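Local coordinates for DNMT2 (Spodoptera frugiperda, PDB 4H0N), which probably methylates a cytosine in the anticodon loop of tRNA(Asp), and cytosine in DNA, with S-adenosyl-L-methionine as methyl donor, at residues Lys5-Tyr10 / Lys66-Asp71; Val30-Ile35 / Thr50-Arg55; Asp71-Ser76 / Asp107-Val112. The protein carries 3 engineered substitutions. All blocks are in the same frame, centred on the assembly; numbering follows the deposited sequence.

Contact 1: Lys5-Tyr10 / Lys66-Asp71; sequences KILELY and KKWNVD. With SAH (S-adenosyl-L-homocysteine), chain E.
At the entry to the first strand of the Rossmann-like methyltransferase sheet, Lys-5 is tied to Asp-71 by two hydrogen bonds, just where the chain comes off helix 62-67. The backbone N of Asp-71 gives its hydrogen to Lys-5 O at 3.0 Å. In return the carboxylate takes the amide of Lys-5, with N 2.6 Å from Asp-71 OD1 on the syn side; the N-H is bent, 138°, and stands 31° out of the carboxylate plane. The carboxylate can turn back this way because chi1 of Asp-71 (65°) sets CG between its own N and carbonyl carbon. His-4 ND1 bonds to the second oxygen, OD2.

The approach is made by a Schellman motif: Asn-69, with positive phi, is the first residue to leave helical geometry and turns the chain toward the strand. Further along, Leu-7 lays CB against Val-70 CG2 (4.0 Å), while its CD1 meets the indole of Trp-68 obliquely at CZ3, also 4.0 Å away. At the far end of the strand, Tyr-10 reaches S-adenosyl-L-homocysteine, its CD2 3.5 Å from adenine C4.

Strand 4-9 runs between strands 27-33 and 72-75. Leu-7 also touches Ala-31, whereas Ile-6 turns from the 66-71 segment to pack on Trp-20 of helix 15-23.

Contact 2: Val30-Ile35 / Thr50-Arg55; sequences VAAVDI and TNLLNR. With SAH (S-adenosyl-L-homocysteine), chain E.
Val-30 begins the pairing with its carbonyl O against Asn-51 CB. Beyond it, Ala-32 is the residue bonded through both its N and its O: N to Asn-51 O at 2.8 Å, and O from Leu-53 N at 2.8 Å and nearly straight (171°). This is the ladder of two parallel strands, joined by helix 37-46 in a beta-alpha-beta crossover. Val-33 points to the same side of the sheet as Leu-53; with CG1 anti to its backbone N (chi1 178°), that methyl faces Arg-55 O. The ladder's third rung is Asp-34 N to Leu-53 O, 3.2 Å.

The carboxylate of Asp-34 then leaves the partner strand for the ligand, where OD2 accepts the ribose O2' hydroxyl at 3.0 Å. Ile-35 rests CG2 on Arg-55 O, and its CD1 lies 3.8 Å from adenine C5 of the ligand.

Backbone bonds thus fix the strand whose end carries the acidic residue that binds the ribose, a hallmark of class I methyltransferases. Asp-34 also takes the N-H groups of Asn-36 (on OD2) and Gly-12 (on OD1), which would be expected to stabilise its negative charge and hold the carboxylate toward the sugar.

Contact 3: Asp71-Ser76 / Asp107-Val112; sequences DTILMS and DQLDNV. With CA (calcium ion), chain F; SAH (S-adenosyl-L-homocysteine), chain E.
Apolar packing between a core strand and a connecting loop joins Ile-73, on strand 72-75, to Leu-109 and Val-112, in the link that leads from helix 99-105 to strand 114-119. No hydrogen bond runs between the two segments. Ile-73 does the reaching: with chi2 at 176° its side chain is extended, and CD1 meets Val-112 CG2 at 3.8 Å and Leu-109 CD1 at 4.0 Å. The Ile-73 and Val-112 side chains cross at about a right angle. Both loop residues are brought to the same methyl by a type I turn from Leu-109 to Val-112, closed by a weak bond from Val-112 N to Leu-109 O, 3.1 Å. At the start of the strand the backbones draw together, with a CA-H...O contact of 3.6 Å from Val-112 CA to Asp-71 O.

Each segment also carries a site at its far end. Asp-107 binds the calcium ion through OD1 at 2.5 Å, with Gly-104 O as the other protein ligand. Where the strand runs out, Ser-76 OG accepts a hydrogen bond from the amino N of S-adenosyl-L-homocysteine, 2.6 Å away; the chain continues from there to Cys-79, the probable catalytic cysteine.

Strand 72-75 lies between strands 4-9 and 114-119, and Asp-71 makes backbone bonds to Asp-113 and Tyr-114 as well. Around the packed methyls, Leu-9 touches Ile-73, Ile-65 of helix 62-67 touches Leu-109, and Val-70 touches Val-112.

Starting from the N terminus, the chain lays down strand 4-9 and, after strands 27-33 and 52-53, meets its beginning again at 66-71, where contact 1 closes a long loop. Within that loop, contact 2 closes a shorter one of its own, pairing strand 27-33 with edge strand 52-53. Contact 3 opens at Asp-71, the residue on which contact 1 ends, and closes at 107-112, so these two stand in series and no loops cross. Strand 4-9 is the common neighbour: Glu-8 is probably hydrogen-bonded to Ala-31 and Val-33 of contact 2, Leu-7 and Leu-9 to Thr-72 and Leu-74 of contact 3. All three contacts include residues that touch S-adenosyl-L-homocysteine.

Contact 1: Lys5-Tyr10 / Lys66-Asp71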
loop_
_atom_site.group_PDB
_atom_site.type_symbol
_atom_site.label_atom_id
_atom_site.label_comp_id
_atom_site.label_asym_id
_atom_site.label_seq_id
_atom_site.Cartn_x
_atom_site.Cartn_y
_atom_site.Cartn_z
ATOM N N LYS A 5 -15.861 -12.481 -10.470
ATOM C CA LYS A 5 -15.005 -13.395 -9.728
ATOM C C LYS A 5 -13.592 -12.820 -9.686
ATOM O O LYS A 5 -12.947 -12.661 -10.723
ATOM C CB LYS A 5 -14.987 -14.773 -10.396
ATOM C CG LYS A 5 -16.357 -15.348 -10.732
ATOM C CD LYS A 5 -17.182 -15.560 -9.487
ATOM C CE LYS A 5 -18.439 -14.710 -9.528
ATOM N NZ LYS A 5 -19.151 -14.678 -8.216
ATOM N N ILE A 6 -13.107 -12.496 -8.493
ATOM C CA ILE A 6 -11.805 -11.848 -8.389
ATOM C C ILE A 6 -10.680 -12.803 -7.976
ATOM O O ILE A 6 -10.833 -13.634 -7.079
ATOM C CB ILE A 6 -11.839 -10.606 -7.456
ATOM C CG1 ILE A 6 -12.686 -9.490 -8.071
ATOM C CG2 ILE A 6 -10.445 -10.064 -7.223
ATOM C CD1 ILE A 6 -14.111 -9.469 -7.607
ATOM N N LEU A 7 -9.557 -12.690 -8.675
ATOM C CA LEU A 7 -8.320 -13.309 -8.249
ATOM C C LEU A 7 -7.444 -12.210 -7.682
ATOM O O LEU A 7 -7.127 -11.237 -8.368
ATOM C CB LEU A 7 -7.620 -13.982 -9.423
ATOM C CG LEU A 7 -6.292 -14.639 -9.057
ATOM C CD1 LEU A 7 -6.469 -15.543 -7.846
ATOM C CD2 LEU A 7 -5.739 -15.419 -10.241
ATOM N N GLU A 8 -7.066 -12.360 -6.420
ATOM C CA GLU A 8 -6.295 -11.340 -5.726
ATOM C C GLU A 8 -4.862 -11.818 -5.511
ATOM O O GLU A 8 -4.601 -12.625 -4.622
ATOM C CB GLU A 8 -6.966 -11.025 -4.392
ATOM C CG GLU A 8 -6.342 -9.902 -3.603
ATOM C CD GLU A 8 -6.951 -9.798 -2.223
ATOM O OE1 GLU A 8 -6.675 -8.800 -1.520
ATOM O OE2 GLU A 8 -7.707 -10.723 -1.843
ATOM N N LEU A 9 -3.943 -11.321 -6.335
ATOM C CA LEU A 9 -2.551 -11.768 -6.306
ATOM C C LEU A 9 -1.680 -10.867 -5.454
ATOM O O LEU A 9 -1.867 -9.649 -5.439
ATOM C CB LEU A 9 -1.980 -11.795 -7.714
ATOM C CG LEU A 9 -2.736 -12.649 -8.719
ATOM C CD1 LEU A 9 -2.020 -12.591 -10.057
ATOM C CD2 LEU A 9 -2.844 -14.074 -8.199
ATOM N N TYR A 10 -0.705 -11.470 -4.778
ATOM C CA TYR A 10 0.111 -10.762 -3.802
ATOM C C TYR A 10 -0.827 -10.101 -2.795
ATOM O O TYR A 10 -0.714 -8.910 -2.500
ATOM C CB TYR A 10 1.002 -9.732 -4.488
ATOM C CG TYR A 10 1.731 -10.275 -5.696
ATOM C CD1 TYR A 10 1.222 -10.100 -6.975
ATOM C CD2 TYR A 10 2.931 -10.962 -5.561
ATOM C CE1 TYR A 10 1.888 -10.589 -8.086
ATOM C CE2 TYR A 10 3.605 -11.451 -6.663
ATOM C CZ TYR A 10 3.078 -11.262 -7.928
ATOM O OH TYR A 10 3.735 -11.749 -9.045
ATOM N N LYS A 66 -8.645 -20.745 -14.929
ATOM C CA LYS A 66 -9.845 -20.869 -15.753
ATOM C C LYS A 66 -10.956 -21.625 -15.030
ATOM O O LYS A 66 -12.132 -21.301 -15.174
ATOM C CB LYS A 66 -9.528 -21.563 -17.080
ATOM C CG LYS A 66 -10.507 -21.231 -18.195
ATOM C CD LYS A 66 -10.455 -22.250 -19.326
ATOM C CE LYS A 66 -11.259 -23.503 -18.986
ATOM N NZ LYS A 66 -11.430 -24.415 -20.153
ATOM N N LYS A 67 -10.584 -22.635 -14.253
ATOM C CA LYS A 67 -11.573 -23.427 -13.531
ATOM C C LYS A 67 -12.210 -22.613 -12.404
ATOM O O LYS A 67 -13.370 -22.826 -12.053
ATOM C CB LYS A 67 -10.953 -24.727 -13.004
ATOM C CG LYS A 67 -10.510 -24.696 -11.551
ATOM C CD LYS A 67 -9.376 -25.675 -11.322
ATOM C CE LYS A 67 -9.550 -26.440 -10.029
ATOM N NZ LYS A 67 -9.275 -27.877 -10.269
ATOM N N TRP A 68 -11.451 -21.665 -11.857
ATOM C CA TRP A 68 -11.950 -20.791 -10.801
ATOM C C TRP A 68 -12.951 -19.792 -11.348
ATOM O O TRP A 68 -13.702 -19.180 -10.589
ATOM C CB TRP A 68 -10.804 -20.033 -10.151
ATOM C CG TRP A 68 -9.916 -20.889 -9.343
ATOM C CD1 TRP A 68 -10.178 -22.144 -8.885
ATOM C CD2 TRP A 68 -8.598 -20.559 -8.887
ATOM N NE1 TRP A 68 -9.104 -22.621 -8.171
ATOM C CE2 TRP A 68 -8.127 -21.668 -8.159
ATOM C CE3 TRP A 68 -7.780 -19.438 -9.034
ATOM C CZ2 TRP A 68 -6.862 -21.681 -7.573
ATOM C CZ3 TRP A 68 -6.529 -19.456 -8.450
ATOM C CH2 TRP A 68 -6.082 -20.569 -7.728
ATOM N N ASN A 69 -12.931 -19.626 -12.667
ATOM C CA ASN A 69 -13.854 -18.750 -13.374
ATOM C C ASN A 69 -13.663 -17.274 -13.033
ATOM O O ASN A 69 -14.613 -16.494 -13.083
ATOM C CB ASN A 69 -15.307 -19.183 -13.135
ATOM C CG ASN A 69 -16.239 -18.745 -14.247
ATOM O OD1 ASN A 69 -15.890 -18.806 -15.426
ATOM N ND2 ASN A 69 -17.431 -18.291 -13.878
ATOM N N VAL A 70 -12.434 -16.890 -12.696
ATOM C CA VAL A 70 -12.133 -15.487 -12.431
ATOM C C VAL A 70 -12.258 -14.659 -13.710
ATOM O O VAL A 70 -11.975 -15.148 -14.806
ATOM C CB VAL A 70 -10.733 -15.289 -11.772
ATOM C CG1 VAL A 70 -10.258 -16.576 -11.124
ATOM C CG2 VAL A 70 -9.703 -14.785 -12.780
ATOM N N ASP A 71 -12.716 -13.419 -13.565
ATOM C CA ASP A 71 -12.834 -12.500 -14.692
ATOM C C ASP A 71 -12.074 -11.228 -14.374
ATOM O O ASP A 71 -11.903 -10.359 -15.230
ATOM C CB ASP A 71 -14.303 -12.167 -14.978
ATOM C CG ASP A 71 -14.970 -11.401 -13.838
ATOM O OD1 ASP A 71 -14.718 -11.730 -12.663
ATOM O OD2 ASP A 71 -15.751 -10.467 -14.118
HETATM N N SAH E . -1.246 -5.411 -1.452
HETATM C CA SAH E . -0.990 -6.375 -0.387
HETATM C CB SAH E . 0.470 -6.841 -0.342
HETATM C CG SAH E . 1.454 -6.245 -1.345
HETATM S SD SAH E . 3.167 -6.430 -0.776
HETATM C C SAH E . -1.463 -5.864 0.978
HETATM O O SAH E . -0.836 -6.114 2.010
HETATM O OXT SAH E . -2.492 -5.200 1.090
HETATM C "C5'" SAH E . 3.450 -7.903 -1.794
HETATM C "C4'" SAH E . 3.201 -9.227 -1.071
HETATM O "O4'" SAH E . 3.194 -10.281 -2.015
HETATM C "C3'" SAH E . 4.262 -9.579 -0.036
HETATM O "O3'" SAH E . 3.702 -9.520 1.258
HETATM C "C2'" SAH E . 4.704 -10.998 -0.358
HETATM O "O2'" SAH E . 4.541 -11.852 0.751
HETATM C "C1'" SAH E . 3.791 -11.449 -1.484
HETATM N N9 SAH E . 4.533 -12.170 -2.539
HETATM C C8 SAH E . 5.770 -11.856 -3.044
HETATM N N7 SAH E . 6.091 -12.761 -3.998
HETATM C C5 SAH E . 5.080 -13.651 -4.110
HETATM C C6 SAH E . 4.892 -14.766 -4.920
HETATM N N6 SAH E . 5.826 -15.126 -5.795
HETATM N N1 SAH E . 3.728 -15.500 -4.809
HETATM C C2 SAH E . 2.760 -15.126 -3.898
HETATM N N3 SAH E . 2.953 -14.020 -3.096
HETATM C C4 SAH E . 4.094 -13.293 -3.198
#

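Contact 2: Val30-Ile35 / Thr50-Arg55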
loop_
_atom_site.group_PDB
_atom_site.type_symbol
_atom_site.label_atom_id
_atom_site.label_comp_id
_atom_site.label_asym_id
_atom_site.label_seq_id
_atom_site.Cartn_x
_atom_site.Cartn_y
_atom_site.Cartn_z
ATOM N N VAL A 30 -12.695 -15.022 -5.212
ATOM C CA VAL A 30 -12.720 -16.475 -5.278
ATOM C C VAL A 30 -11.393 -17.060 -4.824
ATOM O O VAL A 30 -11.315 -18.236 -4.473
ATOM C CB VAL A 30 -13.064 -16.995 -6.702
ATOM C CG1 VAL A 30 -14.329 -16.330 -7.212
ATOM C CG2 VAL A 30 -11.910 -16.762 -7.666
ATOM N N ALA A 31 -10.354 -16.232 -4.832
ATOM C CA ALA A 31 -9.016 -16.696 -4.487
ATOM C C ALA A 31 -8.063 -15.537 -4.217
ATOM O O ALA A 31 -8.074 -14.535 -4.936
ATOM C CB ALA A 31 -8.460 -17.589 -5.587
ATOM N N ALA A 32 -7.252 -15.692 -3.169
ATOM C CA ALA A 32 -6.194 -14.750 -2.843
ATOM C C ALA A 32 -4.908 -15.544 -2.683
ATOM O O ALA A 32 -4.895 -16.574 -2.010
ATOM C CB ALA A 32 -6.527 -14.016 -1.568
ATOM N N VAL A 33 -3.828 -15.074 -3.302
ATOM C CA VAL A 33 -2.584 -15.838 -3.346
ATOM C C VAL A 33 -1.406 -15.064 -2.765
ATOM O O VAL A 33 -1.069 -13.979 -3.243
ATOM C CB VAL A 33 -2.236 -16.254 -4.789
ATOM C CG1 VAL A 33 -0.928 -17.009 -4.821
ATOM C CG2 VAL A 33 -3.358 -17.099 -5.391
ATOM N N ASP A 34 -0.781 -15.630 -1.737
ATOM C CA ASP A 34 0.374 -15.014 -1.101
ATOM C C ASP A 34 1.188 -16.094 -0.400
ATOM O O ASP A 34 0.625 -17.035 0.158
ATOM C CB ASP A 34 -0.078 -13.946 -0.099
ATOM C CG ASP A 34 1.062 -13.060 0.366
ATOM O OD1 ASP A 34 0.929 -11.821 0.266
ATOM O OD2 ASP A 34 2.087 -13.599 0.842
ATOM N N ILE A 35 2.510 -15.956 -0.427
ATOM C CA ILE A 35 3.395 -16.959 0.163
ATOM C C ILE A 35 3.862 -16.593 1.567
ATOM O O ILE A 35 4.663 -17.316 2.155
ATOM C CB ILE A 35 4.656 -17.187 -0.695
ATOM C CG1 ILE A 35 5.458 -15.887 -0.816
ATOM C CG2 ILE A 35 4.285 -17.747 -2.063
ATOM C CD1 ILE A 35 6.732 -16.025 -1.602
ATOM N N THR A 50 -12.799 -16.487 2.826
ATOM C CA THR A 50 -12.158 -16.352 1.523
ATOM C C THR A 50 -11.077 -17.394 1.236
ATOM O O THR A 50 -10.205 -17.645 2.067
ATOM C CB THR A 50 -11.567 -14.949 1.376
ATOM O OG1 THR A 50 -12.623 -13.987 1.486
ATOM C CG2 THR A 50 -10.863 -14.786 0.039
ATOM N N ASN A 51 -11.140 -17.989 0.048
ATOM C CA ASN A 51 -10.101 -18.901 -0.423
ATOM C C ASN A 51 -8.722 -18.248 -0.470
ATOM O O ASN A 51 -8.444 -17.406 -1.329
ATOM C CB ASN A 51 -10.458 -19.438 -1.809
ATOM C CG ASN A 51 -10.863 -20.892 -1.783
ATOM O OD1 ASN A 51 -10.162 -21.734 -1.220
ATOM N ND2 ASN A 51 -12.004 -21.199 -2.392
ATOM N N LEU A 52 -7.860 -18.646 0.461
ATOM C CA LEU A 52 -6.508 -18.107 0.535
ATOM C C LEU A 52 -5.476 -19.213 0.343
ATOM O O LEU A 52 -5.461 -20.198 1.081
ATOM C CB LEU A 52 -6.300 -17.391 1.869
ATOM C CG LEU A 52 -4.874 -17.089 2.333
ATOM C CD1 LEU A 52 -4.158 -16.135 1.384
ATOM C CD2 LEU A 52 -4.917 -16.527 3.743
ATOM N N LEU A 53 -4.613 -19.041 -0.653
ATOM C CA LEU A 53 -3.658 -20.080 -1.014
ATOM C C LEU A 53 -2.209 -19.673 -0.770
ATOM O O LEU A 53 -1.730 -18.682 -1.316
ATOM C CB LEU A 53 -3.854 -20.475 -2.475
ATOM C CG LEU A 53 -5.335 -20.644 -2.814
ATOM C CD1 LEU A 53 -5.524 -20.838 -4.296
ATOM C CD2 LEU A 53 -5.944 -21.801 -2.039
ATOM N N ASN A 54 -1.520 -20.442 0.065
ATOM C CA ASN A 54 -0.083 -20.297 0.220
ATOM C C ASN A 54 0.574 -20.953 -0.990
ATOM O O ASN A 54 0.888 -22.140 -0.963
ATOM C CB ASN A 54 0.390 -20.957 1.518
ATOM C CG ASN A 54 1.783 -20.511 1.933
ATOM O OD1 ASN A 54 2.671 -20.347 1.096
ATOM N ND2 ASN A 54 1.975 -20.307 3.234
ATOM N N ARG A 55 0.748 -20.177 -2.057
ATOM C CA ARG A 55 1.267 -20.692 -3.321
ATOM C C ARG A 55 2.052 -19.625 -4.075
ATOM O O ARG A 55 1.723 -18.441 -4.019
ATOM C CB ARG A 55 0.125 -21.221 -4.198
ATOM C CG ARG A 55 0.533 -21.571 -5.625
ATOM C CD ARG A 55 -0.563 -22.333 -6.364
ATOM N NE ARG A 55 -1.013 -23.505 -5.617
ATOM C CZ ARG A 55 -2.280 -23.773 -5.322
ATOM N NH1 ARG A 55 -3.242 -22.942 -5.690
ATOM N NH2 ARG A 55 -2.582 -24.877 -4.647
HETATM N N SAH E . -1.246 -5.411 -1.452
HETATM C CA SAH E . -0.990 -6.375 -0.387
HETATM C CB SAH E . 0.470 -6.841 -0.342
HETATM C CG SAH E . 1.454 -6.245 -1.345
HETATM S SD SAH E . 3.167 -6.430 -0.776
HETATM C C SAH E . -1.463 -5.864 0.978
HETATM O O SAH E . -0.836 -6.114 2.010
HETATM O OXT SAH E . -2.492 -5.200 1.090
HETATM C "C5'" SAH E . 3.450 -7.903 -1.794
HETATM C "C4'" SAH E . 3.201 -9.227 -1.071
HETATM O "O4'" SAH E . 3.194 -10.281 -2.015
HETATM C "C3'" SAH E . 4.262 -9.579 -0.036
HETATM O "O3'" SAH E . 3.702 -9.520 1.258
HETATM C "C2'" SAH E . 4.704 -10.998 -0.358
HETATM O "O2'" SAH E . 4.541 -11.852 0.751
HETATM C "C1'" SAH E . 3.791 -11.449 -1.484
HETATM N N9 SAH E . 4.533 -12.170 -2.539
HETATM C C8 SAH E . 5.770 -11.856 -3.044
HETATM N N7 SAH E . 6.091 -12.761 -3.998
HETATM C C5 SAH E . 5.080 -13.651 -4.110
HETATM C C6 SAH E . 4.892 -14.766 -4.920
HETATM N N6 SAH E . 5.826 -15.126 -5.795
HETATM N N1 SAH E . 3.728 -15.500 -4.809
HETATM C C2 SAH E . 2.760 -15.126 -3.898
HETATM N N3 SAH E . 2.953 -14.020 -3.096
HETATM C C4 SAH E . 4.094 -13.293 -3.198
#

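Contact 3: Asp71-Ser76 / Asp107-Val112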
loop_
_atom_site.group_PDB
_atom_site.type_symbol
_atom_site.label_atom_id
_atom_site.label_comp_id
_atom_site.label_asym_id
_atom_site.label_seq_id
_atom_site.Cartn_x
_atom_site.Cartn_y
_atom_site.Cartn_z
ATOM N N ASP A 71 -12.716 -13.419 -13.565
ATOM C CA ASP A 71 -12.834 -12.500 -14.692
ATOM C C ASP A 71 -12.074 -11.228 -14.374
ATOM O O ASP A 71 -11.903 -10.359 -15.230
ATOM C CB ASP A 71 -14.303 -12.167 -14.978
ATOM C CG ASP A 71 -14.970 -11.401 -13.838
ATOM O OD1 ASP A 71 -14.718 -11.730 -12.663
ATOM O OD2 ASP A 71 -15.751 -10.467 -14.118
ATOM N N THR A 72 -11.615 -11.141 -13.126
ATOM C CA THR A 72 -11.011 -9.930 -12.586
ATOM C C THR A 72 -9.775 -10.257 -11.762
ATOM O O THR A 72 -9.824 -11.099 -10.868
ATOM C CB THR A 72 -12.012 -9.165 -11.687
ATOM O OG1 THR A 72 -13.183 -8.832 -12.445
ATOM C CG2 THR A 72 -11.381 -7.892 -11.125
ATOM N N ILE A 73 -8.668 -9.584 -12.061
ATOM C CA ILE A 73 -7.435 -9.767 -11.300
ATOM C C ILE A 73 -7.029 -8.485 -10.559
ATOM O O ILE A 73 -6.935 -7.413 -11.160
ATOM C CB ILE A 73 -6.277 -10.263 -12.205
ATOM C CG1 ILE A 73 -6.580 -11.667 -12.736
ATOM C CG2 ILE A 73 -4.959 -10.264 -11.448
ATOM C CD1 ILE A 73 -5.555 -12.184 -13.712
ATOM N N LEU A 74 -6.814 -8.607 -9.251
ATOM C CA LEU A 74 -6.296 -7.514 -8.429
ATOM C C LEU A 74 -4.906 -7.887 -7.934
ATOM O O LEU A 74 -4.720 -8.929 -7.304
ATOM C CB LEU A 74 -7.217 -7.240 -7.242
ATOM C CG LEU A 74 -8.651 -6.849 -7.585
ATOM C CD1 LEU A 74 -9.418 -6.553 -6.313
ATOM C CD2 LEU A 74 -8.675 -5.655 -8.528
ATOM N N MET A 75 -3.925 -7.044 -8.216
ATOM C CA MET A 75 -2.555 -7.428 -7.934
ATOM C C MET A 75 -1.630 -6.274 -7.585
ATOM O O MET A 75 -1.676 -5.216 -8.200
ATOM C CB MET A 75 -1.989 -8.200 -9.122
ATOM C CG MET A 75 -1.996 -7.434 -10.424
ATOM S SD MET A 75 -1.211 -8.402 -11.725
ATOM C CE MET A 75 -1.297 -7.265 -13.102
ATOM N N SER A 76 -0.779 -6.494 -6.591
ATOM C CA SER A 76 0.258 -5.527 -6.261
ATOM C C SER A 76 1.611 -6.217 -6.110
ATOM O O SER A 76 2.104 -6.388 -4.996
ATOM C CB SER A 76 -0.109 -4.740 -4.996
ATOM O OG SER A 76 -0.622 -5.592 -3.988
ATOM N N ASP A 107 -1.939 -14.142 -22.393
ATOM C CA ASP A 107 -2.622 -14.525 -23.624
ATOM C C ASP A 107 -3.496 -15.771 -23.471
ATOM O O ASP A 107 -4.280 -16.100 -24.363
ATOM C CB ASP A 107 -1.603 -14.752 -24.741
ATOM C CG ASP A 107 -0.602 -15.832 -24.398
ATOM O OD1 ASP A 107 -0.164 -15.869 -23.236
ATOM O OD2 ASP A 107 -0.260 -16.647 -25.281
ATOM N N GLN A 108 -3.355 -16.473 -22.355
ATOM C CA GLN A 108 -4.141 -17.677 -22.130
ATOM C C GLN A 108 -5.021 -17.542 -20.898
ATOM O O GLN A 108 -5.509 -18.534 -20.356
ATOM C CB GLN A 108 -3.232 -18.897 -22.030
ATOM C CG GLN A 108 -1.981 -18.639 -21.231
ATOM C CD GLN A 108 -0.869 -19.603 -21.580
ATOM O OE1 GLN A 108 -0.755 -20.045 -22.723
ATOM N NE2 GLN A 108 -0.036 -19.930 -20.596
ATOM N N LEU A 109 -5.211 -16.305 -20.454
ATOM C CA LEU A 109 -6.183 -16.014 -19.412
ATOM C C LEU A 109 -7.445 -15.510 -20.098
ATOM O O LEU A 109 -7.859 -14.365 -19.908
ATOM C CB LEU A 109 -5.628 -14.987 -18.421
ATOM C CG LEU A 109 -4.400 -15.475 -17.636
ATOM C CD1 LEU A 109 -3.903 -14.442 -16.631
ATOM C CD2 LEU A 109 -4.680 -16.802 -16.941
ATOM N N ASP A 110 -8.041 -16.394 -20.898
ATOM C CA ASP A 110 -9.120 -16.055 -21.830
ATOM C C ASP A 110 -10.345 -15.415 -21.170
ATOM O O ASP A 110 -11.026 -14.597 -21.788
ATOM C CB ASP A 110 -9.555 -17.302 -22.612
ATOM C CG ASP A 110 -8.377 -18.110 -23.146
ATOM O OD1 ASP A 110 -8.365 -19.349 -22.953
ATOM O OD2 ASP A 110 -7.471 -17.514 -23.769
ATOM N N ASN A 111 -10.619 -15.792 -19.921
ATOM C CA ASN A 111 -11.785 -15.303 -19.189
ATOM C C ASN A 111 -11.551 -13.950 -18.511
ATOM O O ASN A 111 -12.499 -13.186 -18.305
ATOM C CB ASN A 111 -12.233 -16.330 -18.140
ATOM C CG ASN A 111 -13.676 -16.121 -17.678
ATOM O OD1 ASN A 111 -14.450 -17.073 -17.603
ATOM N ND2 ASN A 111 -14.037 -14.881 -17.363
ATOM N N VAL A 112 -10.305 -13.666 -18.146
ATOM C CA VAL A 112 -9.987 -12.434 -17.436
ATOM C C VAL A 112 -10.342 -11.178 -18.235
ATOM O O VAL A 112 -9.810 -10.945 -19.319
ATOM C CB VAL A 112 -8.512 -12.392 -17.027
ATOM C CG1 VAL A 112 -8.199 -11.081 -16.329
ATOM C CG2 VAL A 112 -8.191 -13.570 -16.118
HETATM CA CA CA F . 2.056 -16.990 -23.446
HETATM N N SAH E . -1.246 -5.411 -1.452
HETATM C CA SAH E . -0.990 -6.375 -0.387
HETATM C CB SAH E . 0.470 -6.841 -0.342
HETATM C CG SAH E . 1.454 -6.245 -1.345
HETATM S SD SAH E . 3.167 -6.430 -0.776
HETATM C C SAH E . -1.463 -5.864 0.978
HETATM O O SAH E . -0.836 -6.114 2.010
HETATM O OXT SAH E . -2.492 -5.200 1.090
HETATM C "C5'" SAH E . 3.450 -7.903 -1.794
HETATM C "C4'" SAH E . 3.201 -9.227 -1.071
HETATM O "O4'" SAH E . 3.194 -10.281 -2.015
HETATM C "C3'" SAH E . 4.262 -9.579 -0.036
HETATM O "O3'" SAH E . 3.702 -9.520 1.258
HETATM C "C2'" SAH E . 4.704 -10.998 -0.358
HETATM O "O2'" SAH E . 4.541 -11.852 0.751
HETATM C "C1'" SAH E . 3.791 -11.449 -1.484
HETATM N N9 SAH E . 4.533 -12.170 -2.539
HETATM C C8 SAH E . 5.770 -11.856 -3.044
HETATM N N7 SAH E . 6.091 -12.761 -3.998
HETATM C C5 SAH E . 5.080 -13.651 -4.110
HETATM C C6 SAH E . 4.892 -14.766 -4.920
HETATM N N6 SAH E . 5.826 -15.126 -5.795
HETATM N N1 SAH E . 3.728 -15.500 -4.809
HETATM C C2 SAH E . 2.760 -15.126 -3.898
HETATM N N3 SAH E . 2.953 -14.020 -3.096
HETATM C C4 SAH E . 4.094 -13.293 -3.198
#